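Local atomic coordinates of oxalate biosynthetic component 1 (Burkholderia thailandensis, PDB entry 5IKY), a protein that acts as a bifunctional serine hydrolase and lyase in quorum-sensing-dependent production of oxalate, joining an alpha/beta-hydrolase domain to a region of the TIM-barrel superfamily. Residues A[313-318]-A[354-359]; A[347-352]-A[373-378]; A[379-384]-A[399-404]; A[446-451]-A[467-472]. All blocks are in the same frame, centred on the assembly; numbering follows the deposited sequence.

Contact 1: residues A[313-318]-A[354-359]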
loop_
_atom_site.group_PDB
_atom_site.type_symbol
_atom_site.label_atom_id
_atom_site.label_comp_id
_atom_site.label_asym_id
_atom_site.label_seq_id
_atom_site.Cartn_x
_atom_site.Cartn_y
_atom_site.Cartn_z
ATOM N N PHE A 313 7.838 -24.335 -10.359
ATOM C CA PHE A 313 7.699 -25.553 -11.139
ATOM C C PHE A 313 8.904 -25.699 -12.064
ATOM O O PHE A 313 9.144 -24.847 -12.916
ATOM C CB PHE A 313 6.393 -25.521 -11.942
ATOM C CG PHE A 313 6.052 -26.821 -12.617
ATOM C CD1 PHE A 313 5.400 -27.828 -11.922
ATOM C CD2 PHE A 313 6.369 -27.029 -13.950
ATOM C CE1 PHE A 313 5.078 -29.023 -12.542
ATOM C CE2 PHE A 313 6.049 -28.223 -14.576
ATOM C CZ PHE A 313 5.402 -29.220 -13.870
ATOM N N SER A 314 9.672 -26.770 -11.884
ATOM C CA SER A 314 10.836 -27.018 -12.729
ATOM C C SER A 314 10.741 -28.376 -13.414
ATOM O O SER A 314 10.946 -29.412 -12.784
ATOM C CB SER A 314 12.125 -26.928 -11.911
ATOM O OG SER A 314 12.345 -25.605 -11.450
ATOM N N PRO A 315 10.425 -28.376 -14.716
ATOM C CA PRO A 315 10.293 -29.635 -15.452
ATOM C C PRO A 315 11.649 -30.262 -15.767
ATOM O O PRO A 315 12.020 -30.385 -16.934
ATOM C CB PRO A 315 9.564 -29.214 -16.730
ATOM C CG PRO A 315 9.981 -27.795 -16.934
ATOM C CD PRO A 315 10.141 -27.203 -15.560
ATOM N N GLY A 316 12.378 -30.647 -14.724
ATOM C CA GLY A 316 13.675 -31.280 -14.881
ATOM C C GLY A 316 14.535 -31.097 -13.646
ATOM O O GLY A 316 14.204 -30.295 -12.772
ATOM N N PRO A 317 15.650 -31.839 -13.567
ATOM C CA PRO A 317 16.555 -31.779 -12.414
ATOM C C PRO A 317 17.205 -30.408 -12.249
ATOM O O PRO A 317 17.504 -29.745 -13.240
ATOM C CB PRO A 317 17.618 -32.838 -12.740
ATOM C CG PRO A 317 17.000 -33.715 -13.776
ATOM C CD PRO A 317 16.099 -32.820 -14.568
ATOM N N VAL A 318 17.418 -29.993 -11.006
ATOM C CA VAL A 318 18.153 -28.768 -10.733
ATOM C C VAL A 318 19.446 -29.123 -10.013
ATOM O O VAL A 318 19.423 -29.550 -8.861
ATOM C CB VAL A 318 17.334 -27.781 -9.884
ATOM C CG1 VAL A 318 18.087 -26.471 -9.724
ATOM C CG2 VAL A 318 15.969 -27.537 -10.520
ATOM N N HIS A 354 19.339 -25.549 -19.601
ATOM C CA HIS A 354 18.868 -25.812 -20.959
ATOM C C HIS A 354 17.979 -27.050 -21.037
ATOM O O HIS A 354 17.127 -27.152 -21.918
ATOM C CB HIS A 354 20.051 -25.960 -21.917
ATOM C CG HIS A 354 20.703 -24.661 -22.272
ATOM N ND1 HIS A 354 20.090 -23.713 -23.062
ATOM C CD2 HIS A 354 21.912 -24.149 -21.940
ATOM C CE1 HIS A 354 20.893 -22.673 -23.204
ATOM N NE2 HIS A 354 22.006 -22.913 -22.533
ATOM N N THR A 355 18.175 -27.986 -20.115
ATOM C CA THR A 355 17.343 -29.183 -20.073
ATOM C C THR A 355 15.907 -28.823 -19.688
ATOM O O THR A 355 14.955 -29.422 -20.188
ATOM C CB THR A 355 17.906 -30.228 -19.092
ATOM O OG1 THR A 355 19.280 -30.487 -19.407
ATOM C CG2 THR A 355 17.119 -31.528 -19.179
ATOM N N ILE A 356 15.759 -27.834 -18.806
ATOM C CA ILE A 356 14.441 -27.324 -18.439
ATOM C C ILE A 356 13.737 -26.732 -19.656
ATOM O O ILE A 356 12.570 -27.029 -19.916
ATOM C CB ILE A 356 14.524 -26.247 -17.338
ATOM C CG1 ILE A 356 15.055 -26.842 -16.033
ATOM C CG2 ILE A 356 13.158 -25.604 -17.112
ATOM C CD1 ILE A 356 14.101 -27.796 -15.370
ATOM N N VAL A 357 14.458 -25.892 -20.394
ATOM C CA VAL A 357 13.943 -25.286 -21.619
ATOM C C VAL A 357 13.458 -26.351 -22.592
ATOM O O VAL A 357 12.334 -26.306 -23.091
ATOM C CB VAL A 357 15.017 -24.435 -22.324
ATOM C CG1 VAL A 357 14.444 -23.787 -23.577
ATOM C CG2 VAL A 357 15.584 -23.390 -21.379
ATOM N N GLU A 358 14.331 -27.319 -22.840
ATOM C CA GLU A 358 14.088 -28.366 -23.818
ATOM C C GLU A 358 12.937 -29.279 -23.397
ATOM O O GLU A 358 12.165 -29.748 -24.237
ATOM C CB GLU A 358 15.381 -29.155 -24.032
ATOM C CG GLU A 358 15.222 -30.621 -24.339
ATOM C CD GLU A 358 16.547 -31.269 -24.699
ATOM O OE1 GLU A 358 16.991 -32.177 -23.964
ATOM O OE2 GLU A 358 17.144 -30.866 -25.718
ATOM N N ASN A 359 12.806 -29.514 -22.094
ATOM C CA ASN A 359 11.679 -30.285 -21.582
ATOM C C ASN A 359 10.384 -29.483 -21.651
ATOM O O ASN A 359 9.308 -30.041 -21.864
ATOM C CB ASN A 359 11.938 -30.736 -20.143
ATOM C CG ASN A 359 12.974 -31.836 -20.055
ATOM O OD1 ASN A 359 13.242 -32.531 -21.035
ATOM N ND2 ASN A 359 13.562 -32.005 -18.875
#
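An inverse gamma turn centred on Pro315, just beyond strand 310-313 of the TIM-barrel region, leans against Ile356 and Asn359 of the short helix 354-360. Gly316 N closes the turn on Ser314 O at 2.7 Å, while Pro315 O faces the helix. There Asn359 ND2 donates to Pro315 O over 3.0 Å, at an N-H...O angle of 154°, with the acceptor close to the plane of the amide. One helical turn earlier, Ile356 uses two branches. Its CG2 rests on the proline ring, 3.8 Å from Pro315 CD, and the two side chains cross at about a right angle. Its CD1 settles over the face of the Pro315-Gly316 peptide, 3.4 Å from Gly316 N; CG1 is anti to the carbonyl carbon (chi1 -65°), and the second bend (chi2 -69°) turns CD1 toward the loop backbone. Gly316 has no side chain, which lets this methyl and the Asn359 amide close on the backbone together. Asn353, just before the helix, bonds Pro317 O and the Ile356 N-H, and Ser314 OG bonds Glu350 O in the neighbouring strand. The side chain of Ser314 is about 9 Å from the magnesium ion. One peptide of an irregular loop is thus held by an amide bond to its carbonyl, near its plane, and by a methyl against one face, which probably steadies the turn.

Contact 2: residues A[347-352]-A[373-378]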
loop_
_atom_site.group_PDB
_atom_site.type_symbol
_atom_site.label_atom_id
_atom_site.label_comp_id
_atom_site.label_asym_id
_atom_site.label_seq_id
_atom_site.Cartn_x
_atom_site.Cartn_y
_atom_site.Cartn_z
ATOM N N PRO A 347 1.477 -22.462 -12.372
ATOM C CA PRO A 347 2.910 -22.703 -12.172
ATOM C C PRO A 347 3.768 -21.564 -12.710
ATOM O O PRO A 347 3.382 -20.910 -13.676
ATOM C CB PRO A 347 3.164 -23.990 -12.964
ATOM C CG PRO A 347 2.106 -24.001 -14.008
ATOM C CD PRO A 347 0.894 -23.372 -13.372
ATOM N N GLU A 348 4.908 -21.318 -12.073
ATOM C CA GLU A 348 5.932 -20.472 -12.669
ATOM C C GLU A 348 7.138 -21.332 -12.973
ATOM O O GLU A 348 7.747 -21.908 -12.070
ATOM C CB GLU A 348 6.336 -19.320 -11.756
ATOM C CG GLU A 348 7.274 -18.326 -12.423
ATOM C CD GLU A 348 7.906 -17.362 -11.438
ATOM O OE1 GLU A 348 8.248 -17.792 -10.316
ATOM O OE2 GLU A 348 8.050 -16.170 -11.787
ATOM N N ILE A 349 7.480 -21.424 -14.250
ATOM C CA ILE A 349 8.584 -22.271 -14.658
ATOM C C ILE A 349 9.907 -21.634 -14.277
ATOM O O ILE A 349 10.302 -20.615 -14.843
ATOM C CB ILE A 349 8.566 -22.539 -16.168
ATOM C CG1 ILE A 349 7.128 -22.737 -16.660
ATOM C CG2 ILE A 349 9.445 -23.734 -16.502
ATOM C CD1 ILE A 349 6.411 -23.893 -16.016
ATOM N N GLU A 350 10.586 -22.230 -13.305
ATOM C CA GLU A 350 11.918 -21.778 -12.942
ATOM C C GLU A 350 12.912 -22.383 -13.923
ATOM O O GLU A 350 13.225 -23.571 -13.853
ATOM C CB GLU A 350 12.252 -22.165 -11.502
ATOM C CG GLU A 350 11.188 -21.752 -10.495
ATOM C CD GLU A 350 11.775 -21.178 -9.220
ATOM O OE1 GLU A 350 12.199 -21.967 -8.348
ATOM O OE2 GLU A 350 11.806 -19.935 -9.085
ATOM N N VAL A 351 13.383 -21.566 -14.857
ATOM C CA VAL A 351 14.282 -22.038 -15.899
ATOM C C VAL A 351 15.735 -21.990 -15.428
ATOM O O VAL A 351 16.424 -20.984 -15.596
ATOM C CB VAL A 351 14.117 -21.211 -17.183
ATOM C CG1 VAL A 351 15.001 -21.760 -18.285
ATOM C CG2 VAL A 351 12.659 -21.218 -17.622
ATOM N N PHE A 352 16.189 -23.085 -14.829
ATOM C CA PHE A 352 17.544 -23.160 -14.298
ATOM C C PHE A 352 18.572 -23.512 -15.367
ATOM O O PHE A 352 19.687 -22.989 -15.357
ATOM C CB PHE A 352 17.614 -24.184 -13.164
ATOM C CG PHE A 352 17.029 -23.699 -11.869
ATOM C CD1 PHE A 352 17.765 -22.884 -11.025
ATOM C CD2 PHE A 352 15.748 -24.064 -11.491
ATOM C CE1 PHE A 352 17.235 -22.439 -9.834
ATOM C CE2 PHE A 352 15.214 -23.621 -10.294
ATOM C CZ PHE A 352 15.958 -22.808 -9.466
ATOM N N VAL A 373 -3.004 -20.053 -19.116
ATOM C CA VAL A 373 -2.273 -19.062 -19.893
ATOM C C VAL A 373 -2.572 -17.645 -19.392
ATOM O O VAL A 373 -3.656 -17.389 -18.872
ATOM C CB VAL A 373 -2.617 -19.171 -21.394
ATOM C CG1 VAL A 373 -2.129 -20.497 -21.948
ATOM C CG2 VAL A 373 -4.111 -19.014 -21.611
ATOM N N PRO A 374 -1.606 -16.722 -19.533
ATOM C CA PRO A 374 -0.259 -16.915 -20.090
ATOM C C PRO A 374 0.669 -17.744 -19.198
ATOM O O PRO A 374 0.563 -17.711 -17.972
ATOM C CB PRO A 374 0.269 -15.485 -20.231
ATOM C CG PRO A 374 -0.495 -14.701 -19.231
ATOM C CD PRO A 374 -1.865 -15.308 -19.209
ATOM N N VAL A 375 1.562 -18.494 -19.835
ATOM C CA VAL A 375 2.518 -19.331 -19.129
ATOM C C VAL A 375 3.628 -18.452 -18.576
ATOM O O VAL A 375 4.156 -17.592 -19.278
ATOM C CB VAL A 375 3.100 -20.423 -20.057
ATOM C CG1 VAL A 375 4.059 -21.327 -19.302
ATOM C CG2 VAL A 375 1.976 -21.241 -20.655
ATOM N N LEU A 376 3.975 -18.659 -17.310
ATOM C CA LEU A 376 4.939 -17.796 -16.636
ATOM C C LEU A 376 6.326 -18.421 -16.582
ATOM O O LEU A 376 6.479 -19.571 -16.167
ATOM C CB LEU A 376 4.456 -17.481 -15.222
ATOM C CG LEU A 376 3.007 -17.009 -15.116
ATOM C CD1 LEU A 376 2.611 -16.848 -13.663
ATOM C CD2 LEU A 376 2.818 -15.710 -15.882
ATOM N N PHE A 377 7.339 -17.662 -16.986
ATOM C CA PHE A 377 8.704 -18.170 -16.990
ATOM C C PHE A 377 9.650 -17.315 -16.159
ATOM O O PHE A 377 9.575 -16.086 -16.171
ATOM C CB PHE A 377 9.234 -18.280 -18.421
ATOM C CG PHE A 377 8.611 -19.391 -19.210
ATOM C CD1 PHE A 377 9.073 -20.689 -19.080
ATOM C CD2 PHE A 377 7.563 -19.141 -20.078
ATOM C CE1 PHE A 377 8.503 -21.719 -19.806
ATOM C CE2 PHE A 377 6.989 -20.164 -20.806
ATOM C CZ PHE A 377 7.459 -21.455 -20.669
ATOM N N MET A 378 10.546 -17.993 -15.448
ATOM C CA MET A 378 11.566 -17.355 -14.628
ATOM C C MET A 378 12.954 -17.775 -15.105
ATOM O O MET A 378 13.327 -18.943 -14.979
ATOM C CB MET A 378 11.379 -17.730 -13.157
ATOM C CG MET A 378 11.916 -16.709 -12.175
ATOM S SD MET A 378 11.292 -15.066 -12.535
ATOM C CE MET A 378 12.838 -14.191 -12.660
#
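Val351 N and Met378 O meet at 2.6 Å in one of three backbone bonds between strands 347-351 and 375-378. Ile349 supplies the other two: its N donates to Leu376 O at 2.8 Å, and its O accepts from Met378 N at 2.7 Å. Ile349 is thereby paired with Phe377 and Glu350 with Met378 in parallel register. Ile349 and Phe377 lie side by side and point the same way, Ile349 CB standing 3.5 Å from Phe377 CD1, while Val351 CG2 comes to the edge of the same ring at 3.9 Å from CD1. With Val375, whose CG1 meets Ile349 CG1, they form an apolar face. The strands, 31° apart in direction, are neighbours in the parallel sheet of the TIM-barrel region, where Ile349 and Val351 face outward to helix 354-360 and Glu348, Glu350 and Met378 line the inner face. On that inner face Glu348 runs out extended, CG anti to its backbone N (chi1 -173°), and its carboxylate crosses the Met378 chain at a slant. A bend at chi2 (52°) of Met378 leaves SD 3.5 Å from Glu348 OE2, a van der Waals approach and not a bond. Asn277 holds the other oxygen, Glu348 OE1, by a hydrogen bond and so sets the carboxylate's position. The Glu350 side chain is about 4 Å from the magnesium ion, whose site includes His227 and Glu477. Further out, strand 310-313 pairs with Glu348 and Glu350, and Phe443 meets the Phe377 ring.

Contact 3: residues A[379-384]-A[399-404]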
loop_
_atom_site.group_PDB
_atom_site.type_symbol
_atom_site.label_atom_id
_atom_site.label_comp_id
_atom_site.label_asym_id
_atom_site.label_seq_id
_atom_site.Cartn_x
_atom_site.Cartn_y
_atom_site.Cartn_z
ATOM N N LEU A 379 13.716 -16.835 -15.653
ATOM C CA LEU A 379 15.065 -17.144 -16.120
ATOM C C LEU A 379 16.090 -16.988 -15.008
ATOM O O LEU A 379 16.437 -15.872 -14.620
ATOM C CB LEU A 379 15.456 -16.259 -17.305
ATOM C CG LEU A 379 14.666 -16.423 -18.603
ATOM C CD1 LEU A 379 15.305 -15.596 -19.710
ATOM C CD2 LEU A 379 14.567 -17.887 -19.002
ATOM N N VAL A 380 16.572 -18.116 -14.498
ATOM C CA VAL A 380 17.617 -18.113 -13.484
ATOM C C VAL A 380 18.979 -18.002 -14.157
ATOM O O VAL A 380 19.670 -19.001 -14.352
ATOM C CB VAL A 380 17.564 -19.382 -12.618
ATOM C CG1 VAL A 380 18.420 -19.212 -11.376
ATOM C CG2 VAL A 380 16.125 -19.691 -12.233
ATOM N N ALA A 381 19.357 -16.780 -14.516
ATOM C CA ALA A 381 20.565 -16.552 -15.303
ATOM C C ALA A 381 21.797 -16.342 -14.428
ATOM O O ALA A 381 21.686 -15.925 -13.276
ATOM C CB ALA A 381 20.367 -15.358 -16.225
ATOM N N ALA A 382 22.964 -16.647 -14.996
ATOM C CA ALA A 382 24.260 -16.456 -14.344
ATOM C C ALA A 382 24.434 -17.326 -13.098
ATOM O O ALA A 382 25.270 -17.033 -12.246
ATOM C CB ALA A 382 24.469 -14.982 -13.996
ATOM N N VAL A 383 23.652 -18.395 -13.001
ATOM C CA VAL A 383 23.811 -19.375 -11.931
ATOM C C VAL A 383 24.304 -20.697 -12.513
ATOM O O VAL A 383 23.583 -21.360 -13.256
ATOM C CB VAL A 383 22.494 -19.602 -11.167
ATOM C CG1 VAL A 383 22.632 -20.768 -10.195
ATOM C CG2 VAL A 383 22.080 -18.333 -10.439
ATOM N N ASP A 384 25.534 -21.072 -12.175
ATOM C CA ASP A 384 26.176 -22.241 -12.776
ATOM C C ASP A 384 25.430 -23.543 -12.490
ATOM O O ASP A 384 25.183 -23.893 -11.336
ATOM C CB ASP A 384 27.624 -22.355 -12.298
ATOM C CG ASP A 384 28.494 -21.223 -12.805
ATOM O OD1 ASP A 384 28.034 -20.476 -13.694
ATOM O OD2 ASP A 384 29.639 -21.084 -12.324
ATOM N N SER A 399 24.270 -24.546 -17.978
ATOM C CA SER A 399 23.841 -23.210 -17.574
ATOM C C SER A 399 23.293 -22.408 -18.748
ATOM O O SER A 399 23.734 -22.582 -19.885
ATOM C CB SER A 399 25.006 -22.453 -16.927
ATOM O OG SER A 399 25.644 -23.240 -15.935
ATOM N N LEU A 400 22.329 -21.534 -18.468
ATOM C CA LEU A 400 21.772 -20.649 -19.486
ATOM C C LEU A 400 22.867 -19.759 -20.054
ATOM O O LEU A 400 22.975 -19.580 -21.266
ATOM C CB LEU A 400 20.639 -19.799 -18.909
ATOM C CG LEU A 400 19.402 -20.558 -18.429
ATOM C CD1 LEU A 400 18.349 -19.588 -17.916
ATOM C CD2 LEU A 400 18.836 -21.427 -19.546
ATOM N N ILE A 401 23.676 -19.204 -19.159
ATOM C CA ILE A 401 24.903 -18.525 -19.546
ATOM C C ILE A 401 26.065 -19.445 -19.201
ATOM O O ILE A 401 26.273 -19.758 -18.029
ATOM C CB ILE A 401 25.068 -17.172 -18.828
ATOM C CG1 ILE A 401 23.862 -16.273 -19.100
ATOM C CG2 ILE A 401 26.355 -16.485 -19.263
ATOM C CD1 ILE A 401 23.975 -14.899 -18.481
ATOM N N ASP A 402 26.808 -19.894 -20.209
ATOM C CA ASP A 402 27.880 -20.855 -19.964
ATOM C C ASP A 402 28.908 -20.268 -19.005
ATOM O O ASP A 402 29.135 -19.058 -18.988
ATOM C CB ASP A 402 28.552 -21.299 -21.273
ATOM C CG ASP A 402 29.260 -20.166 -21.991
ATOM O OD1 ASP A 402 30.367 -19.780 -21.561
ATOM O OD2 ASP A 402 28.723 -19.677 -23.005
ATOM N N VAL A 403 29.500 -21.138 -18.194
ATOM C CA VAL A 403 30.448 -20.734 -17.159
ATOM C C VAL A 403 31.620 -19.878 -17.674
ATOM O O VAL A 403 31.971 -18.886 -17.032
ATOM C CB VAL A 403 31.002 -21.977 -16.418
ATOM C CG1 VAL A 403 32.073 -21.578 -15.419
ATOM C CG2 VAL A 403 29.868 -22.722 -15.725
ATOM N N PRO A 404 32.229 -20.243 -18.823
ATOM C CA PRO A 404 33.272 -19.342 -19.333
ATOM C C PRO A 404 32.767 -17.923 -19.598
ATOM O O PRO A 404 33.486 -16.958 -19.335
ATOM C CB PRO A 404 33.704 -20.013 -20.641
ATOM C CG PRO A 404 33.431 -21.450 -20.421
ATOM C CD PRO A 404 32.169 -21.493 -19.607
#
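Leu400 and Ile401 supply the apolar part of this contact, reaching from the loop before helix 403-415 to the end of strand 375-380. Leu400 CD1 lies 4.3 Å from Leu379 CD2 and 3.8 Å from Val380 O, so one methyl covers both a side chain and a carbonyl of the strand. Ile401, its CG1 beside the backbone N and its chain otherwise extended (chi2 -177°), sends CD1 to Ala381 CB at 4.3 Å and to Ala382 N at 4.0 Å. A second kind of meeting is polar against apolar. Val403 CG2 sits over the face of the Asp384 carboxylate, 3.6 Å from CG, the two side chains crossing at about a right angle. OD1 of that carboxylate is tied to Arg406 by a salt bridge, so the methyl backs a group whose charge is probably largely balanced by Arg406. Ser399 OG comes within 3.4 Å of Asp384 CA; its bonds, however, go to Gln385 N and Asp397 OD1 just beyond the two segments. Backbone and capping bonds shape each side separately: Val380 is the centre of an inverse gamma turn closed by a weak bond, and Asp402 is the N-cap of helix 403-415, while Asp397 OD2 takes the Val403 N-H. The whole is a strand-to-helix connection at the C-terminal end of a barrel strand, the end at which TIM barrels carry their active sites; the side chain of Val380 is about 8 Å from the magnesium ion.

Contact 4: residues A[446-451]-A[467-472]; sequences CKISLL and LDLDGI
Asp470 OD2 is gripped by the backbone N-H of Ile448, at 2.7 Å and nearly straight (168°), and by a salt bridge from Arg440 of helix 418-442. The amide comes to the anti side of the oxygen, 17° out of the carboxylate plane. In return, Asp470 N donates to Ile448 O at 2.9 Å, close to the direction of the C=O bond, so that one aspartate engages both polar atoms of Ile448. Gly471 N adds a weak bond to the same carbonyl. Further along, Leu450 N reaches Gly471 O at 3.1 Å, from above the carbonyl plane rather than in it. Ser449 pairs with Gly471, and its OG stands 3.3 Å from Gly471 CA, a closeness that the bare glycine permits. Lys447 lays its CD over the face of the Asp470 carboxylate, 3.7 Å from CG, the side chains crossing at about a right angle; NZ stays 4.0 Å from Asp470 OD1, beyond a salt bridge. On the other side of the sheet Leu469 splits its methyls, CD1 against Leu450 CB (3.5 Å) and CD2 against Ile448 CG2 (3.8 Å). These strands are the two ends of a beta-alpha-beta unit built round helix 460-466, whose exit is a Schellman motif at Asp468. Before regular pairing begins at Gly471, a carboxylate therefore does the work of a backbone carbonyl toward Ile448, and the nearby Arg440 and Lys447 would favour its charged form.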
loop_
_atom_site.group_PDB
_atom_site.type_symbol
_atom_site.label_atom_id
_atom_site.label_comp_id
_atom_site.label_asym_id
_atom_site.label_seq_id
_atom_site.Cartn_x
_atom_site.Cartn_y
_atom_site.Cartn_z
ATOM N N CYS A 446 2.839 -16.140 -23.238
ATOM C CA CYS A 446 3.723 -16.365 -22.102
ATOM C C CYS A 446 4.394 -15.088 -21.604
ATOM O O CYS A 446 4.604 -14.144 -22.363
ATOM C CB CYS A 446 4.797 -17.396 -22.460
ATOM S SG CYS A 446 6.110 -16.763 -23.525
ATOM N N LYS A 447 4.727 -15.080 -20.317
ATOM C CA LYS A 447 5.485 -13.991 -19.706
ATOM C C LYS A 447 6.849 -14.503 -19.271
ATOM O O LYS A 447 6.958 -15.593 -18.711
ATOM C CB LYS A 447 4.739 -13.408 -18.508
ATOM C CG LYS A 447 3.373 -12.834 -18.835
ATOM C CD LYS A 447 3.501 -11.577 -19.670
ATOM C CE LYS A 447 2.139 -10.991 -19.986
ATOM N NZ LYS A 447 2.255 -9.710 -20.737
ATOM N N ILE A 448 7.891 -13.717 -19.531
ATOM C CA ILE A 448 9.246 -14.109 -19.163
ATOM C C ILE A 448 9.910 -13.057 -18.284
ATOM O O ILE A 448 9.983 -11.884 -18.655
ATOM C CB ILE A 448 10.122 -14.345 -20.402
ATOM C CG1 ILE A 448 9.510 -15.430 -21.292
ATOM C CG2 ILE A 448 11.536 -14.727 -19.992
ATOM C CD1 ILE A 448 10.228 -15.607 -22.611
ATOM N N SER A 449 10.392 -13.480 -17.120
ATOM C CA SER A 449 11.092 -12.581 -16.211
ATOM C C SER A 449 12.552 -12.990 -16.035
ATOM O O SER A 449 12.941 -14.115 -16.353
ATOM C CB SER A 449 10.393 -12.535 -14.851
ATOM O OG SER A 449 9.077 -12.026 -14.976
ATOM N N LEU A 450 13.354 -12.065 -15.516
ATOM C CA LEU A 450 14.784 -12.290 -15.346
ATOM C C LEU A 450 15.243 -12.055 -13.911
ATOM O O LEU A 450 14.811 -11.104 -13.259
ATOM C CB LEU A 450 15.572 -11.378 -16.287
ATOM C CG LEU A 450 17.095 -11.360 -16.146
ATOM C CD1 LEU A 450 17.680 -12.686 -16.595
ATOM C CD2 LEU A 450 17.698 -10.207 -16.931
ATOM N N LEU A 451 16.117 -12.928 -13.423
ATOM C CA LEU A 451 16.811 -12.679 -12.167
ATOM C C LEU A 451 18.313 -12.823 -12.388
ATOM O O LEU A 451 18.754 -13.576 -13.255
ATOM C CB LEU A 451 16.321 -13.629 -11.065
ATOM C CG LEU A 451 16.771 -15.092 -11.023
ATOM C CD1 LEU A 451 18.079 -15.259 -10.254
ATOM C CD2 LEU A 451 15.685 -15.945 -10.396
ATOM N N LEU A 467 16.260 -7.956 -24.204
ATOM C CA LEU A 467 15.538 -9.181 -24.513
ATOM C C LEU A 467 14.034 -8.938 -24.569
ATOM O O LEU A 467 13.262 -9.857 -24.846
ATOM C CB LEU A 467 15.862 -10.260 -23.479
ATOM C CG LEU A 467 17.332 -10.673 -23.391
ATOM C CD1 LEU A 467 17.542 -11.654 -22.252
ATOM C CD2 LEU A 467 17.791 -11.278 -24.711
ATOM N N ASP A 468 13.633 -7.695 -24.311
ATOM C CA ASP A 468 12.225 -7.306 -24.321
ATOM C C ASP A 468 11.412 -8.193 -23.380
ATOM O O ASP A 468 10.354 -8.705 -23.747
ATOM C CB ASP A 468 11.660 -7.369 -25.746
ATOM C CG ASP A 468 10.329 -6.652 -25.883
ATOM O OD1 ASP A 468 10.164 -5.576 -25.269
ATOM O OD2 ASP A 468 9.450 -7.166 -26.607
ATOM N N LEU A 469 11.919 -8.377 -22.166
ATOM C CA LEU A 469 11.262 -9.246 -21.197
ATOM C C LEU A 469 10.089 -8.547 -20.524
ATOM O O LEU A 469 9.911 -7.335 -20.655
ATOM C CB LEU A 469 12.260 -9.729 -20.149
ATOM C CG LEU A 469 13.456 -10.505 -20.705
ATOM C CD1 LEU A 469 14.308 -11.051 -19.572
ATOM C CD2 LEU A 469 13.004 -11.624 -21.633
ATOM N N ASP A 470 9.289 -9.320 -19.799
ATOM C CA ASP A 470 8.063 -8.804 -19.208
ATOM C C ASP A 470 8.248 -8.401 -17.751
ATOM O O ASP A 470 7.578 -7.491 -17.260
ATOM C CB ASP A 470 6.951 -9.846 -19.325
ATOM C CG ASP A 470 6.802 -10.379 -20.737
ATOM O OD1 ASP A 470 6.210 -9.672 -21.578
ATOM O OD2 ASP A 470 7.280 -11.502 -21.006
ATOM N N GLY A 471 9.165 -9.074 -17.063
ATOM C CA GLY A 471 9.357 -8.845 -15.646
ATOM C C GLY A 471 10.801 -8.903 -15.189
ATOM O O GLY A 471 11.650 -9.519 -15.830
ATOM N N ILE A 472 11.074 -8.242 -14.070
ATOM C CA ILE A 472 12.397 -8.258 -13.460
ATOM C C ILE A 472 12.269 -8.648 -11.994
ATOM O O ILE A 472 11.397 -8.140 -11.286
ATOM C CB ILE A 472 13.094 -6.888 -13.571
ATOM C CG1 ILE A 472 13.220 -6.463 -15.035
ATOM C CG2 ILE A 472 14.459 -6.930 -12.923
ATOM C CD1 ILE A 472 13.845 -5.095 -15.220
#

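Contacts 2 and 4 are neighbouring strand pairings of one parallel sheet, joined where strand 375-380 bonds to strand 446-451; contacts 1 and 3 lie at strand ends and the loops and helices that follow. Contact 2 is wholly buried and relies on regular backbone bonds, with Glu350 near the metal. Contact 4 is also buried, though Lys447 and Asp470 are partly exposed, and a side-chain carboxylate substitutes for part of the pairing. Contact 3, mostly buried, meets by methyl groups and leaves its polar bonds to adjoining residues, whereas the partly buried contact 1 has one amide bond. Val351 ties three of them together, touching Val357 of contact 1 and Leu379 and Leu400 of contact 3.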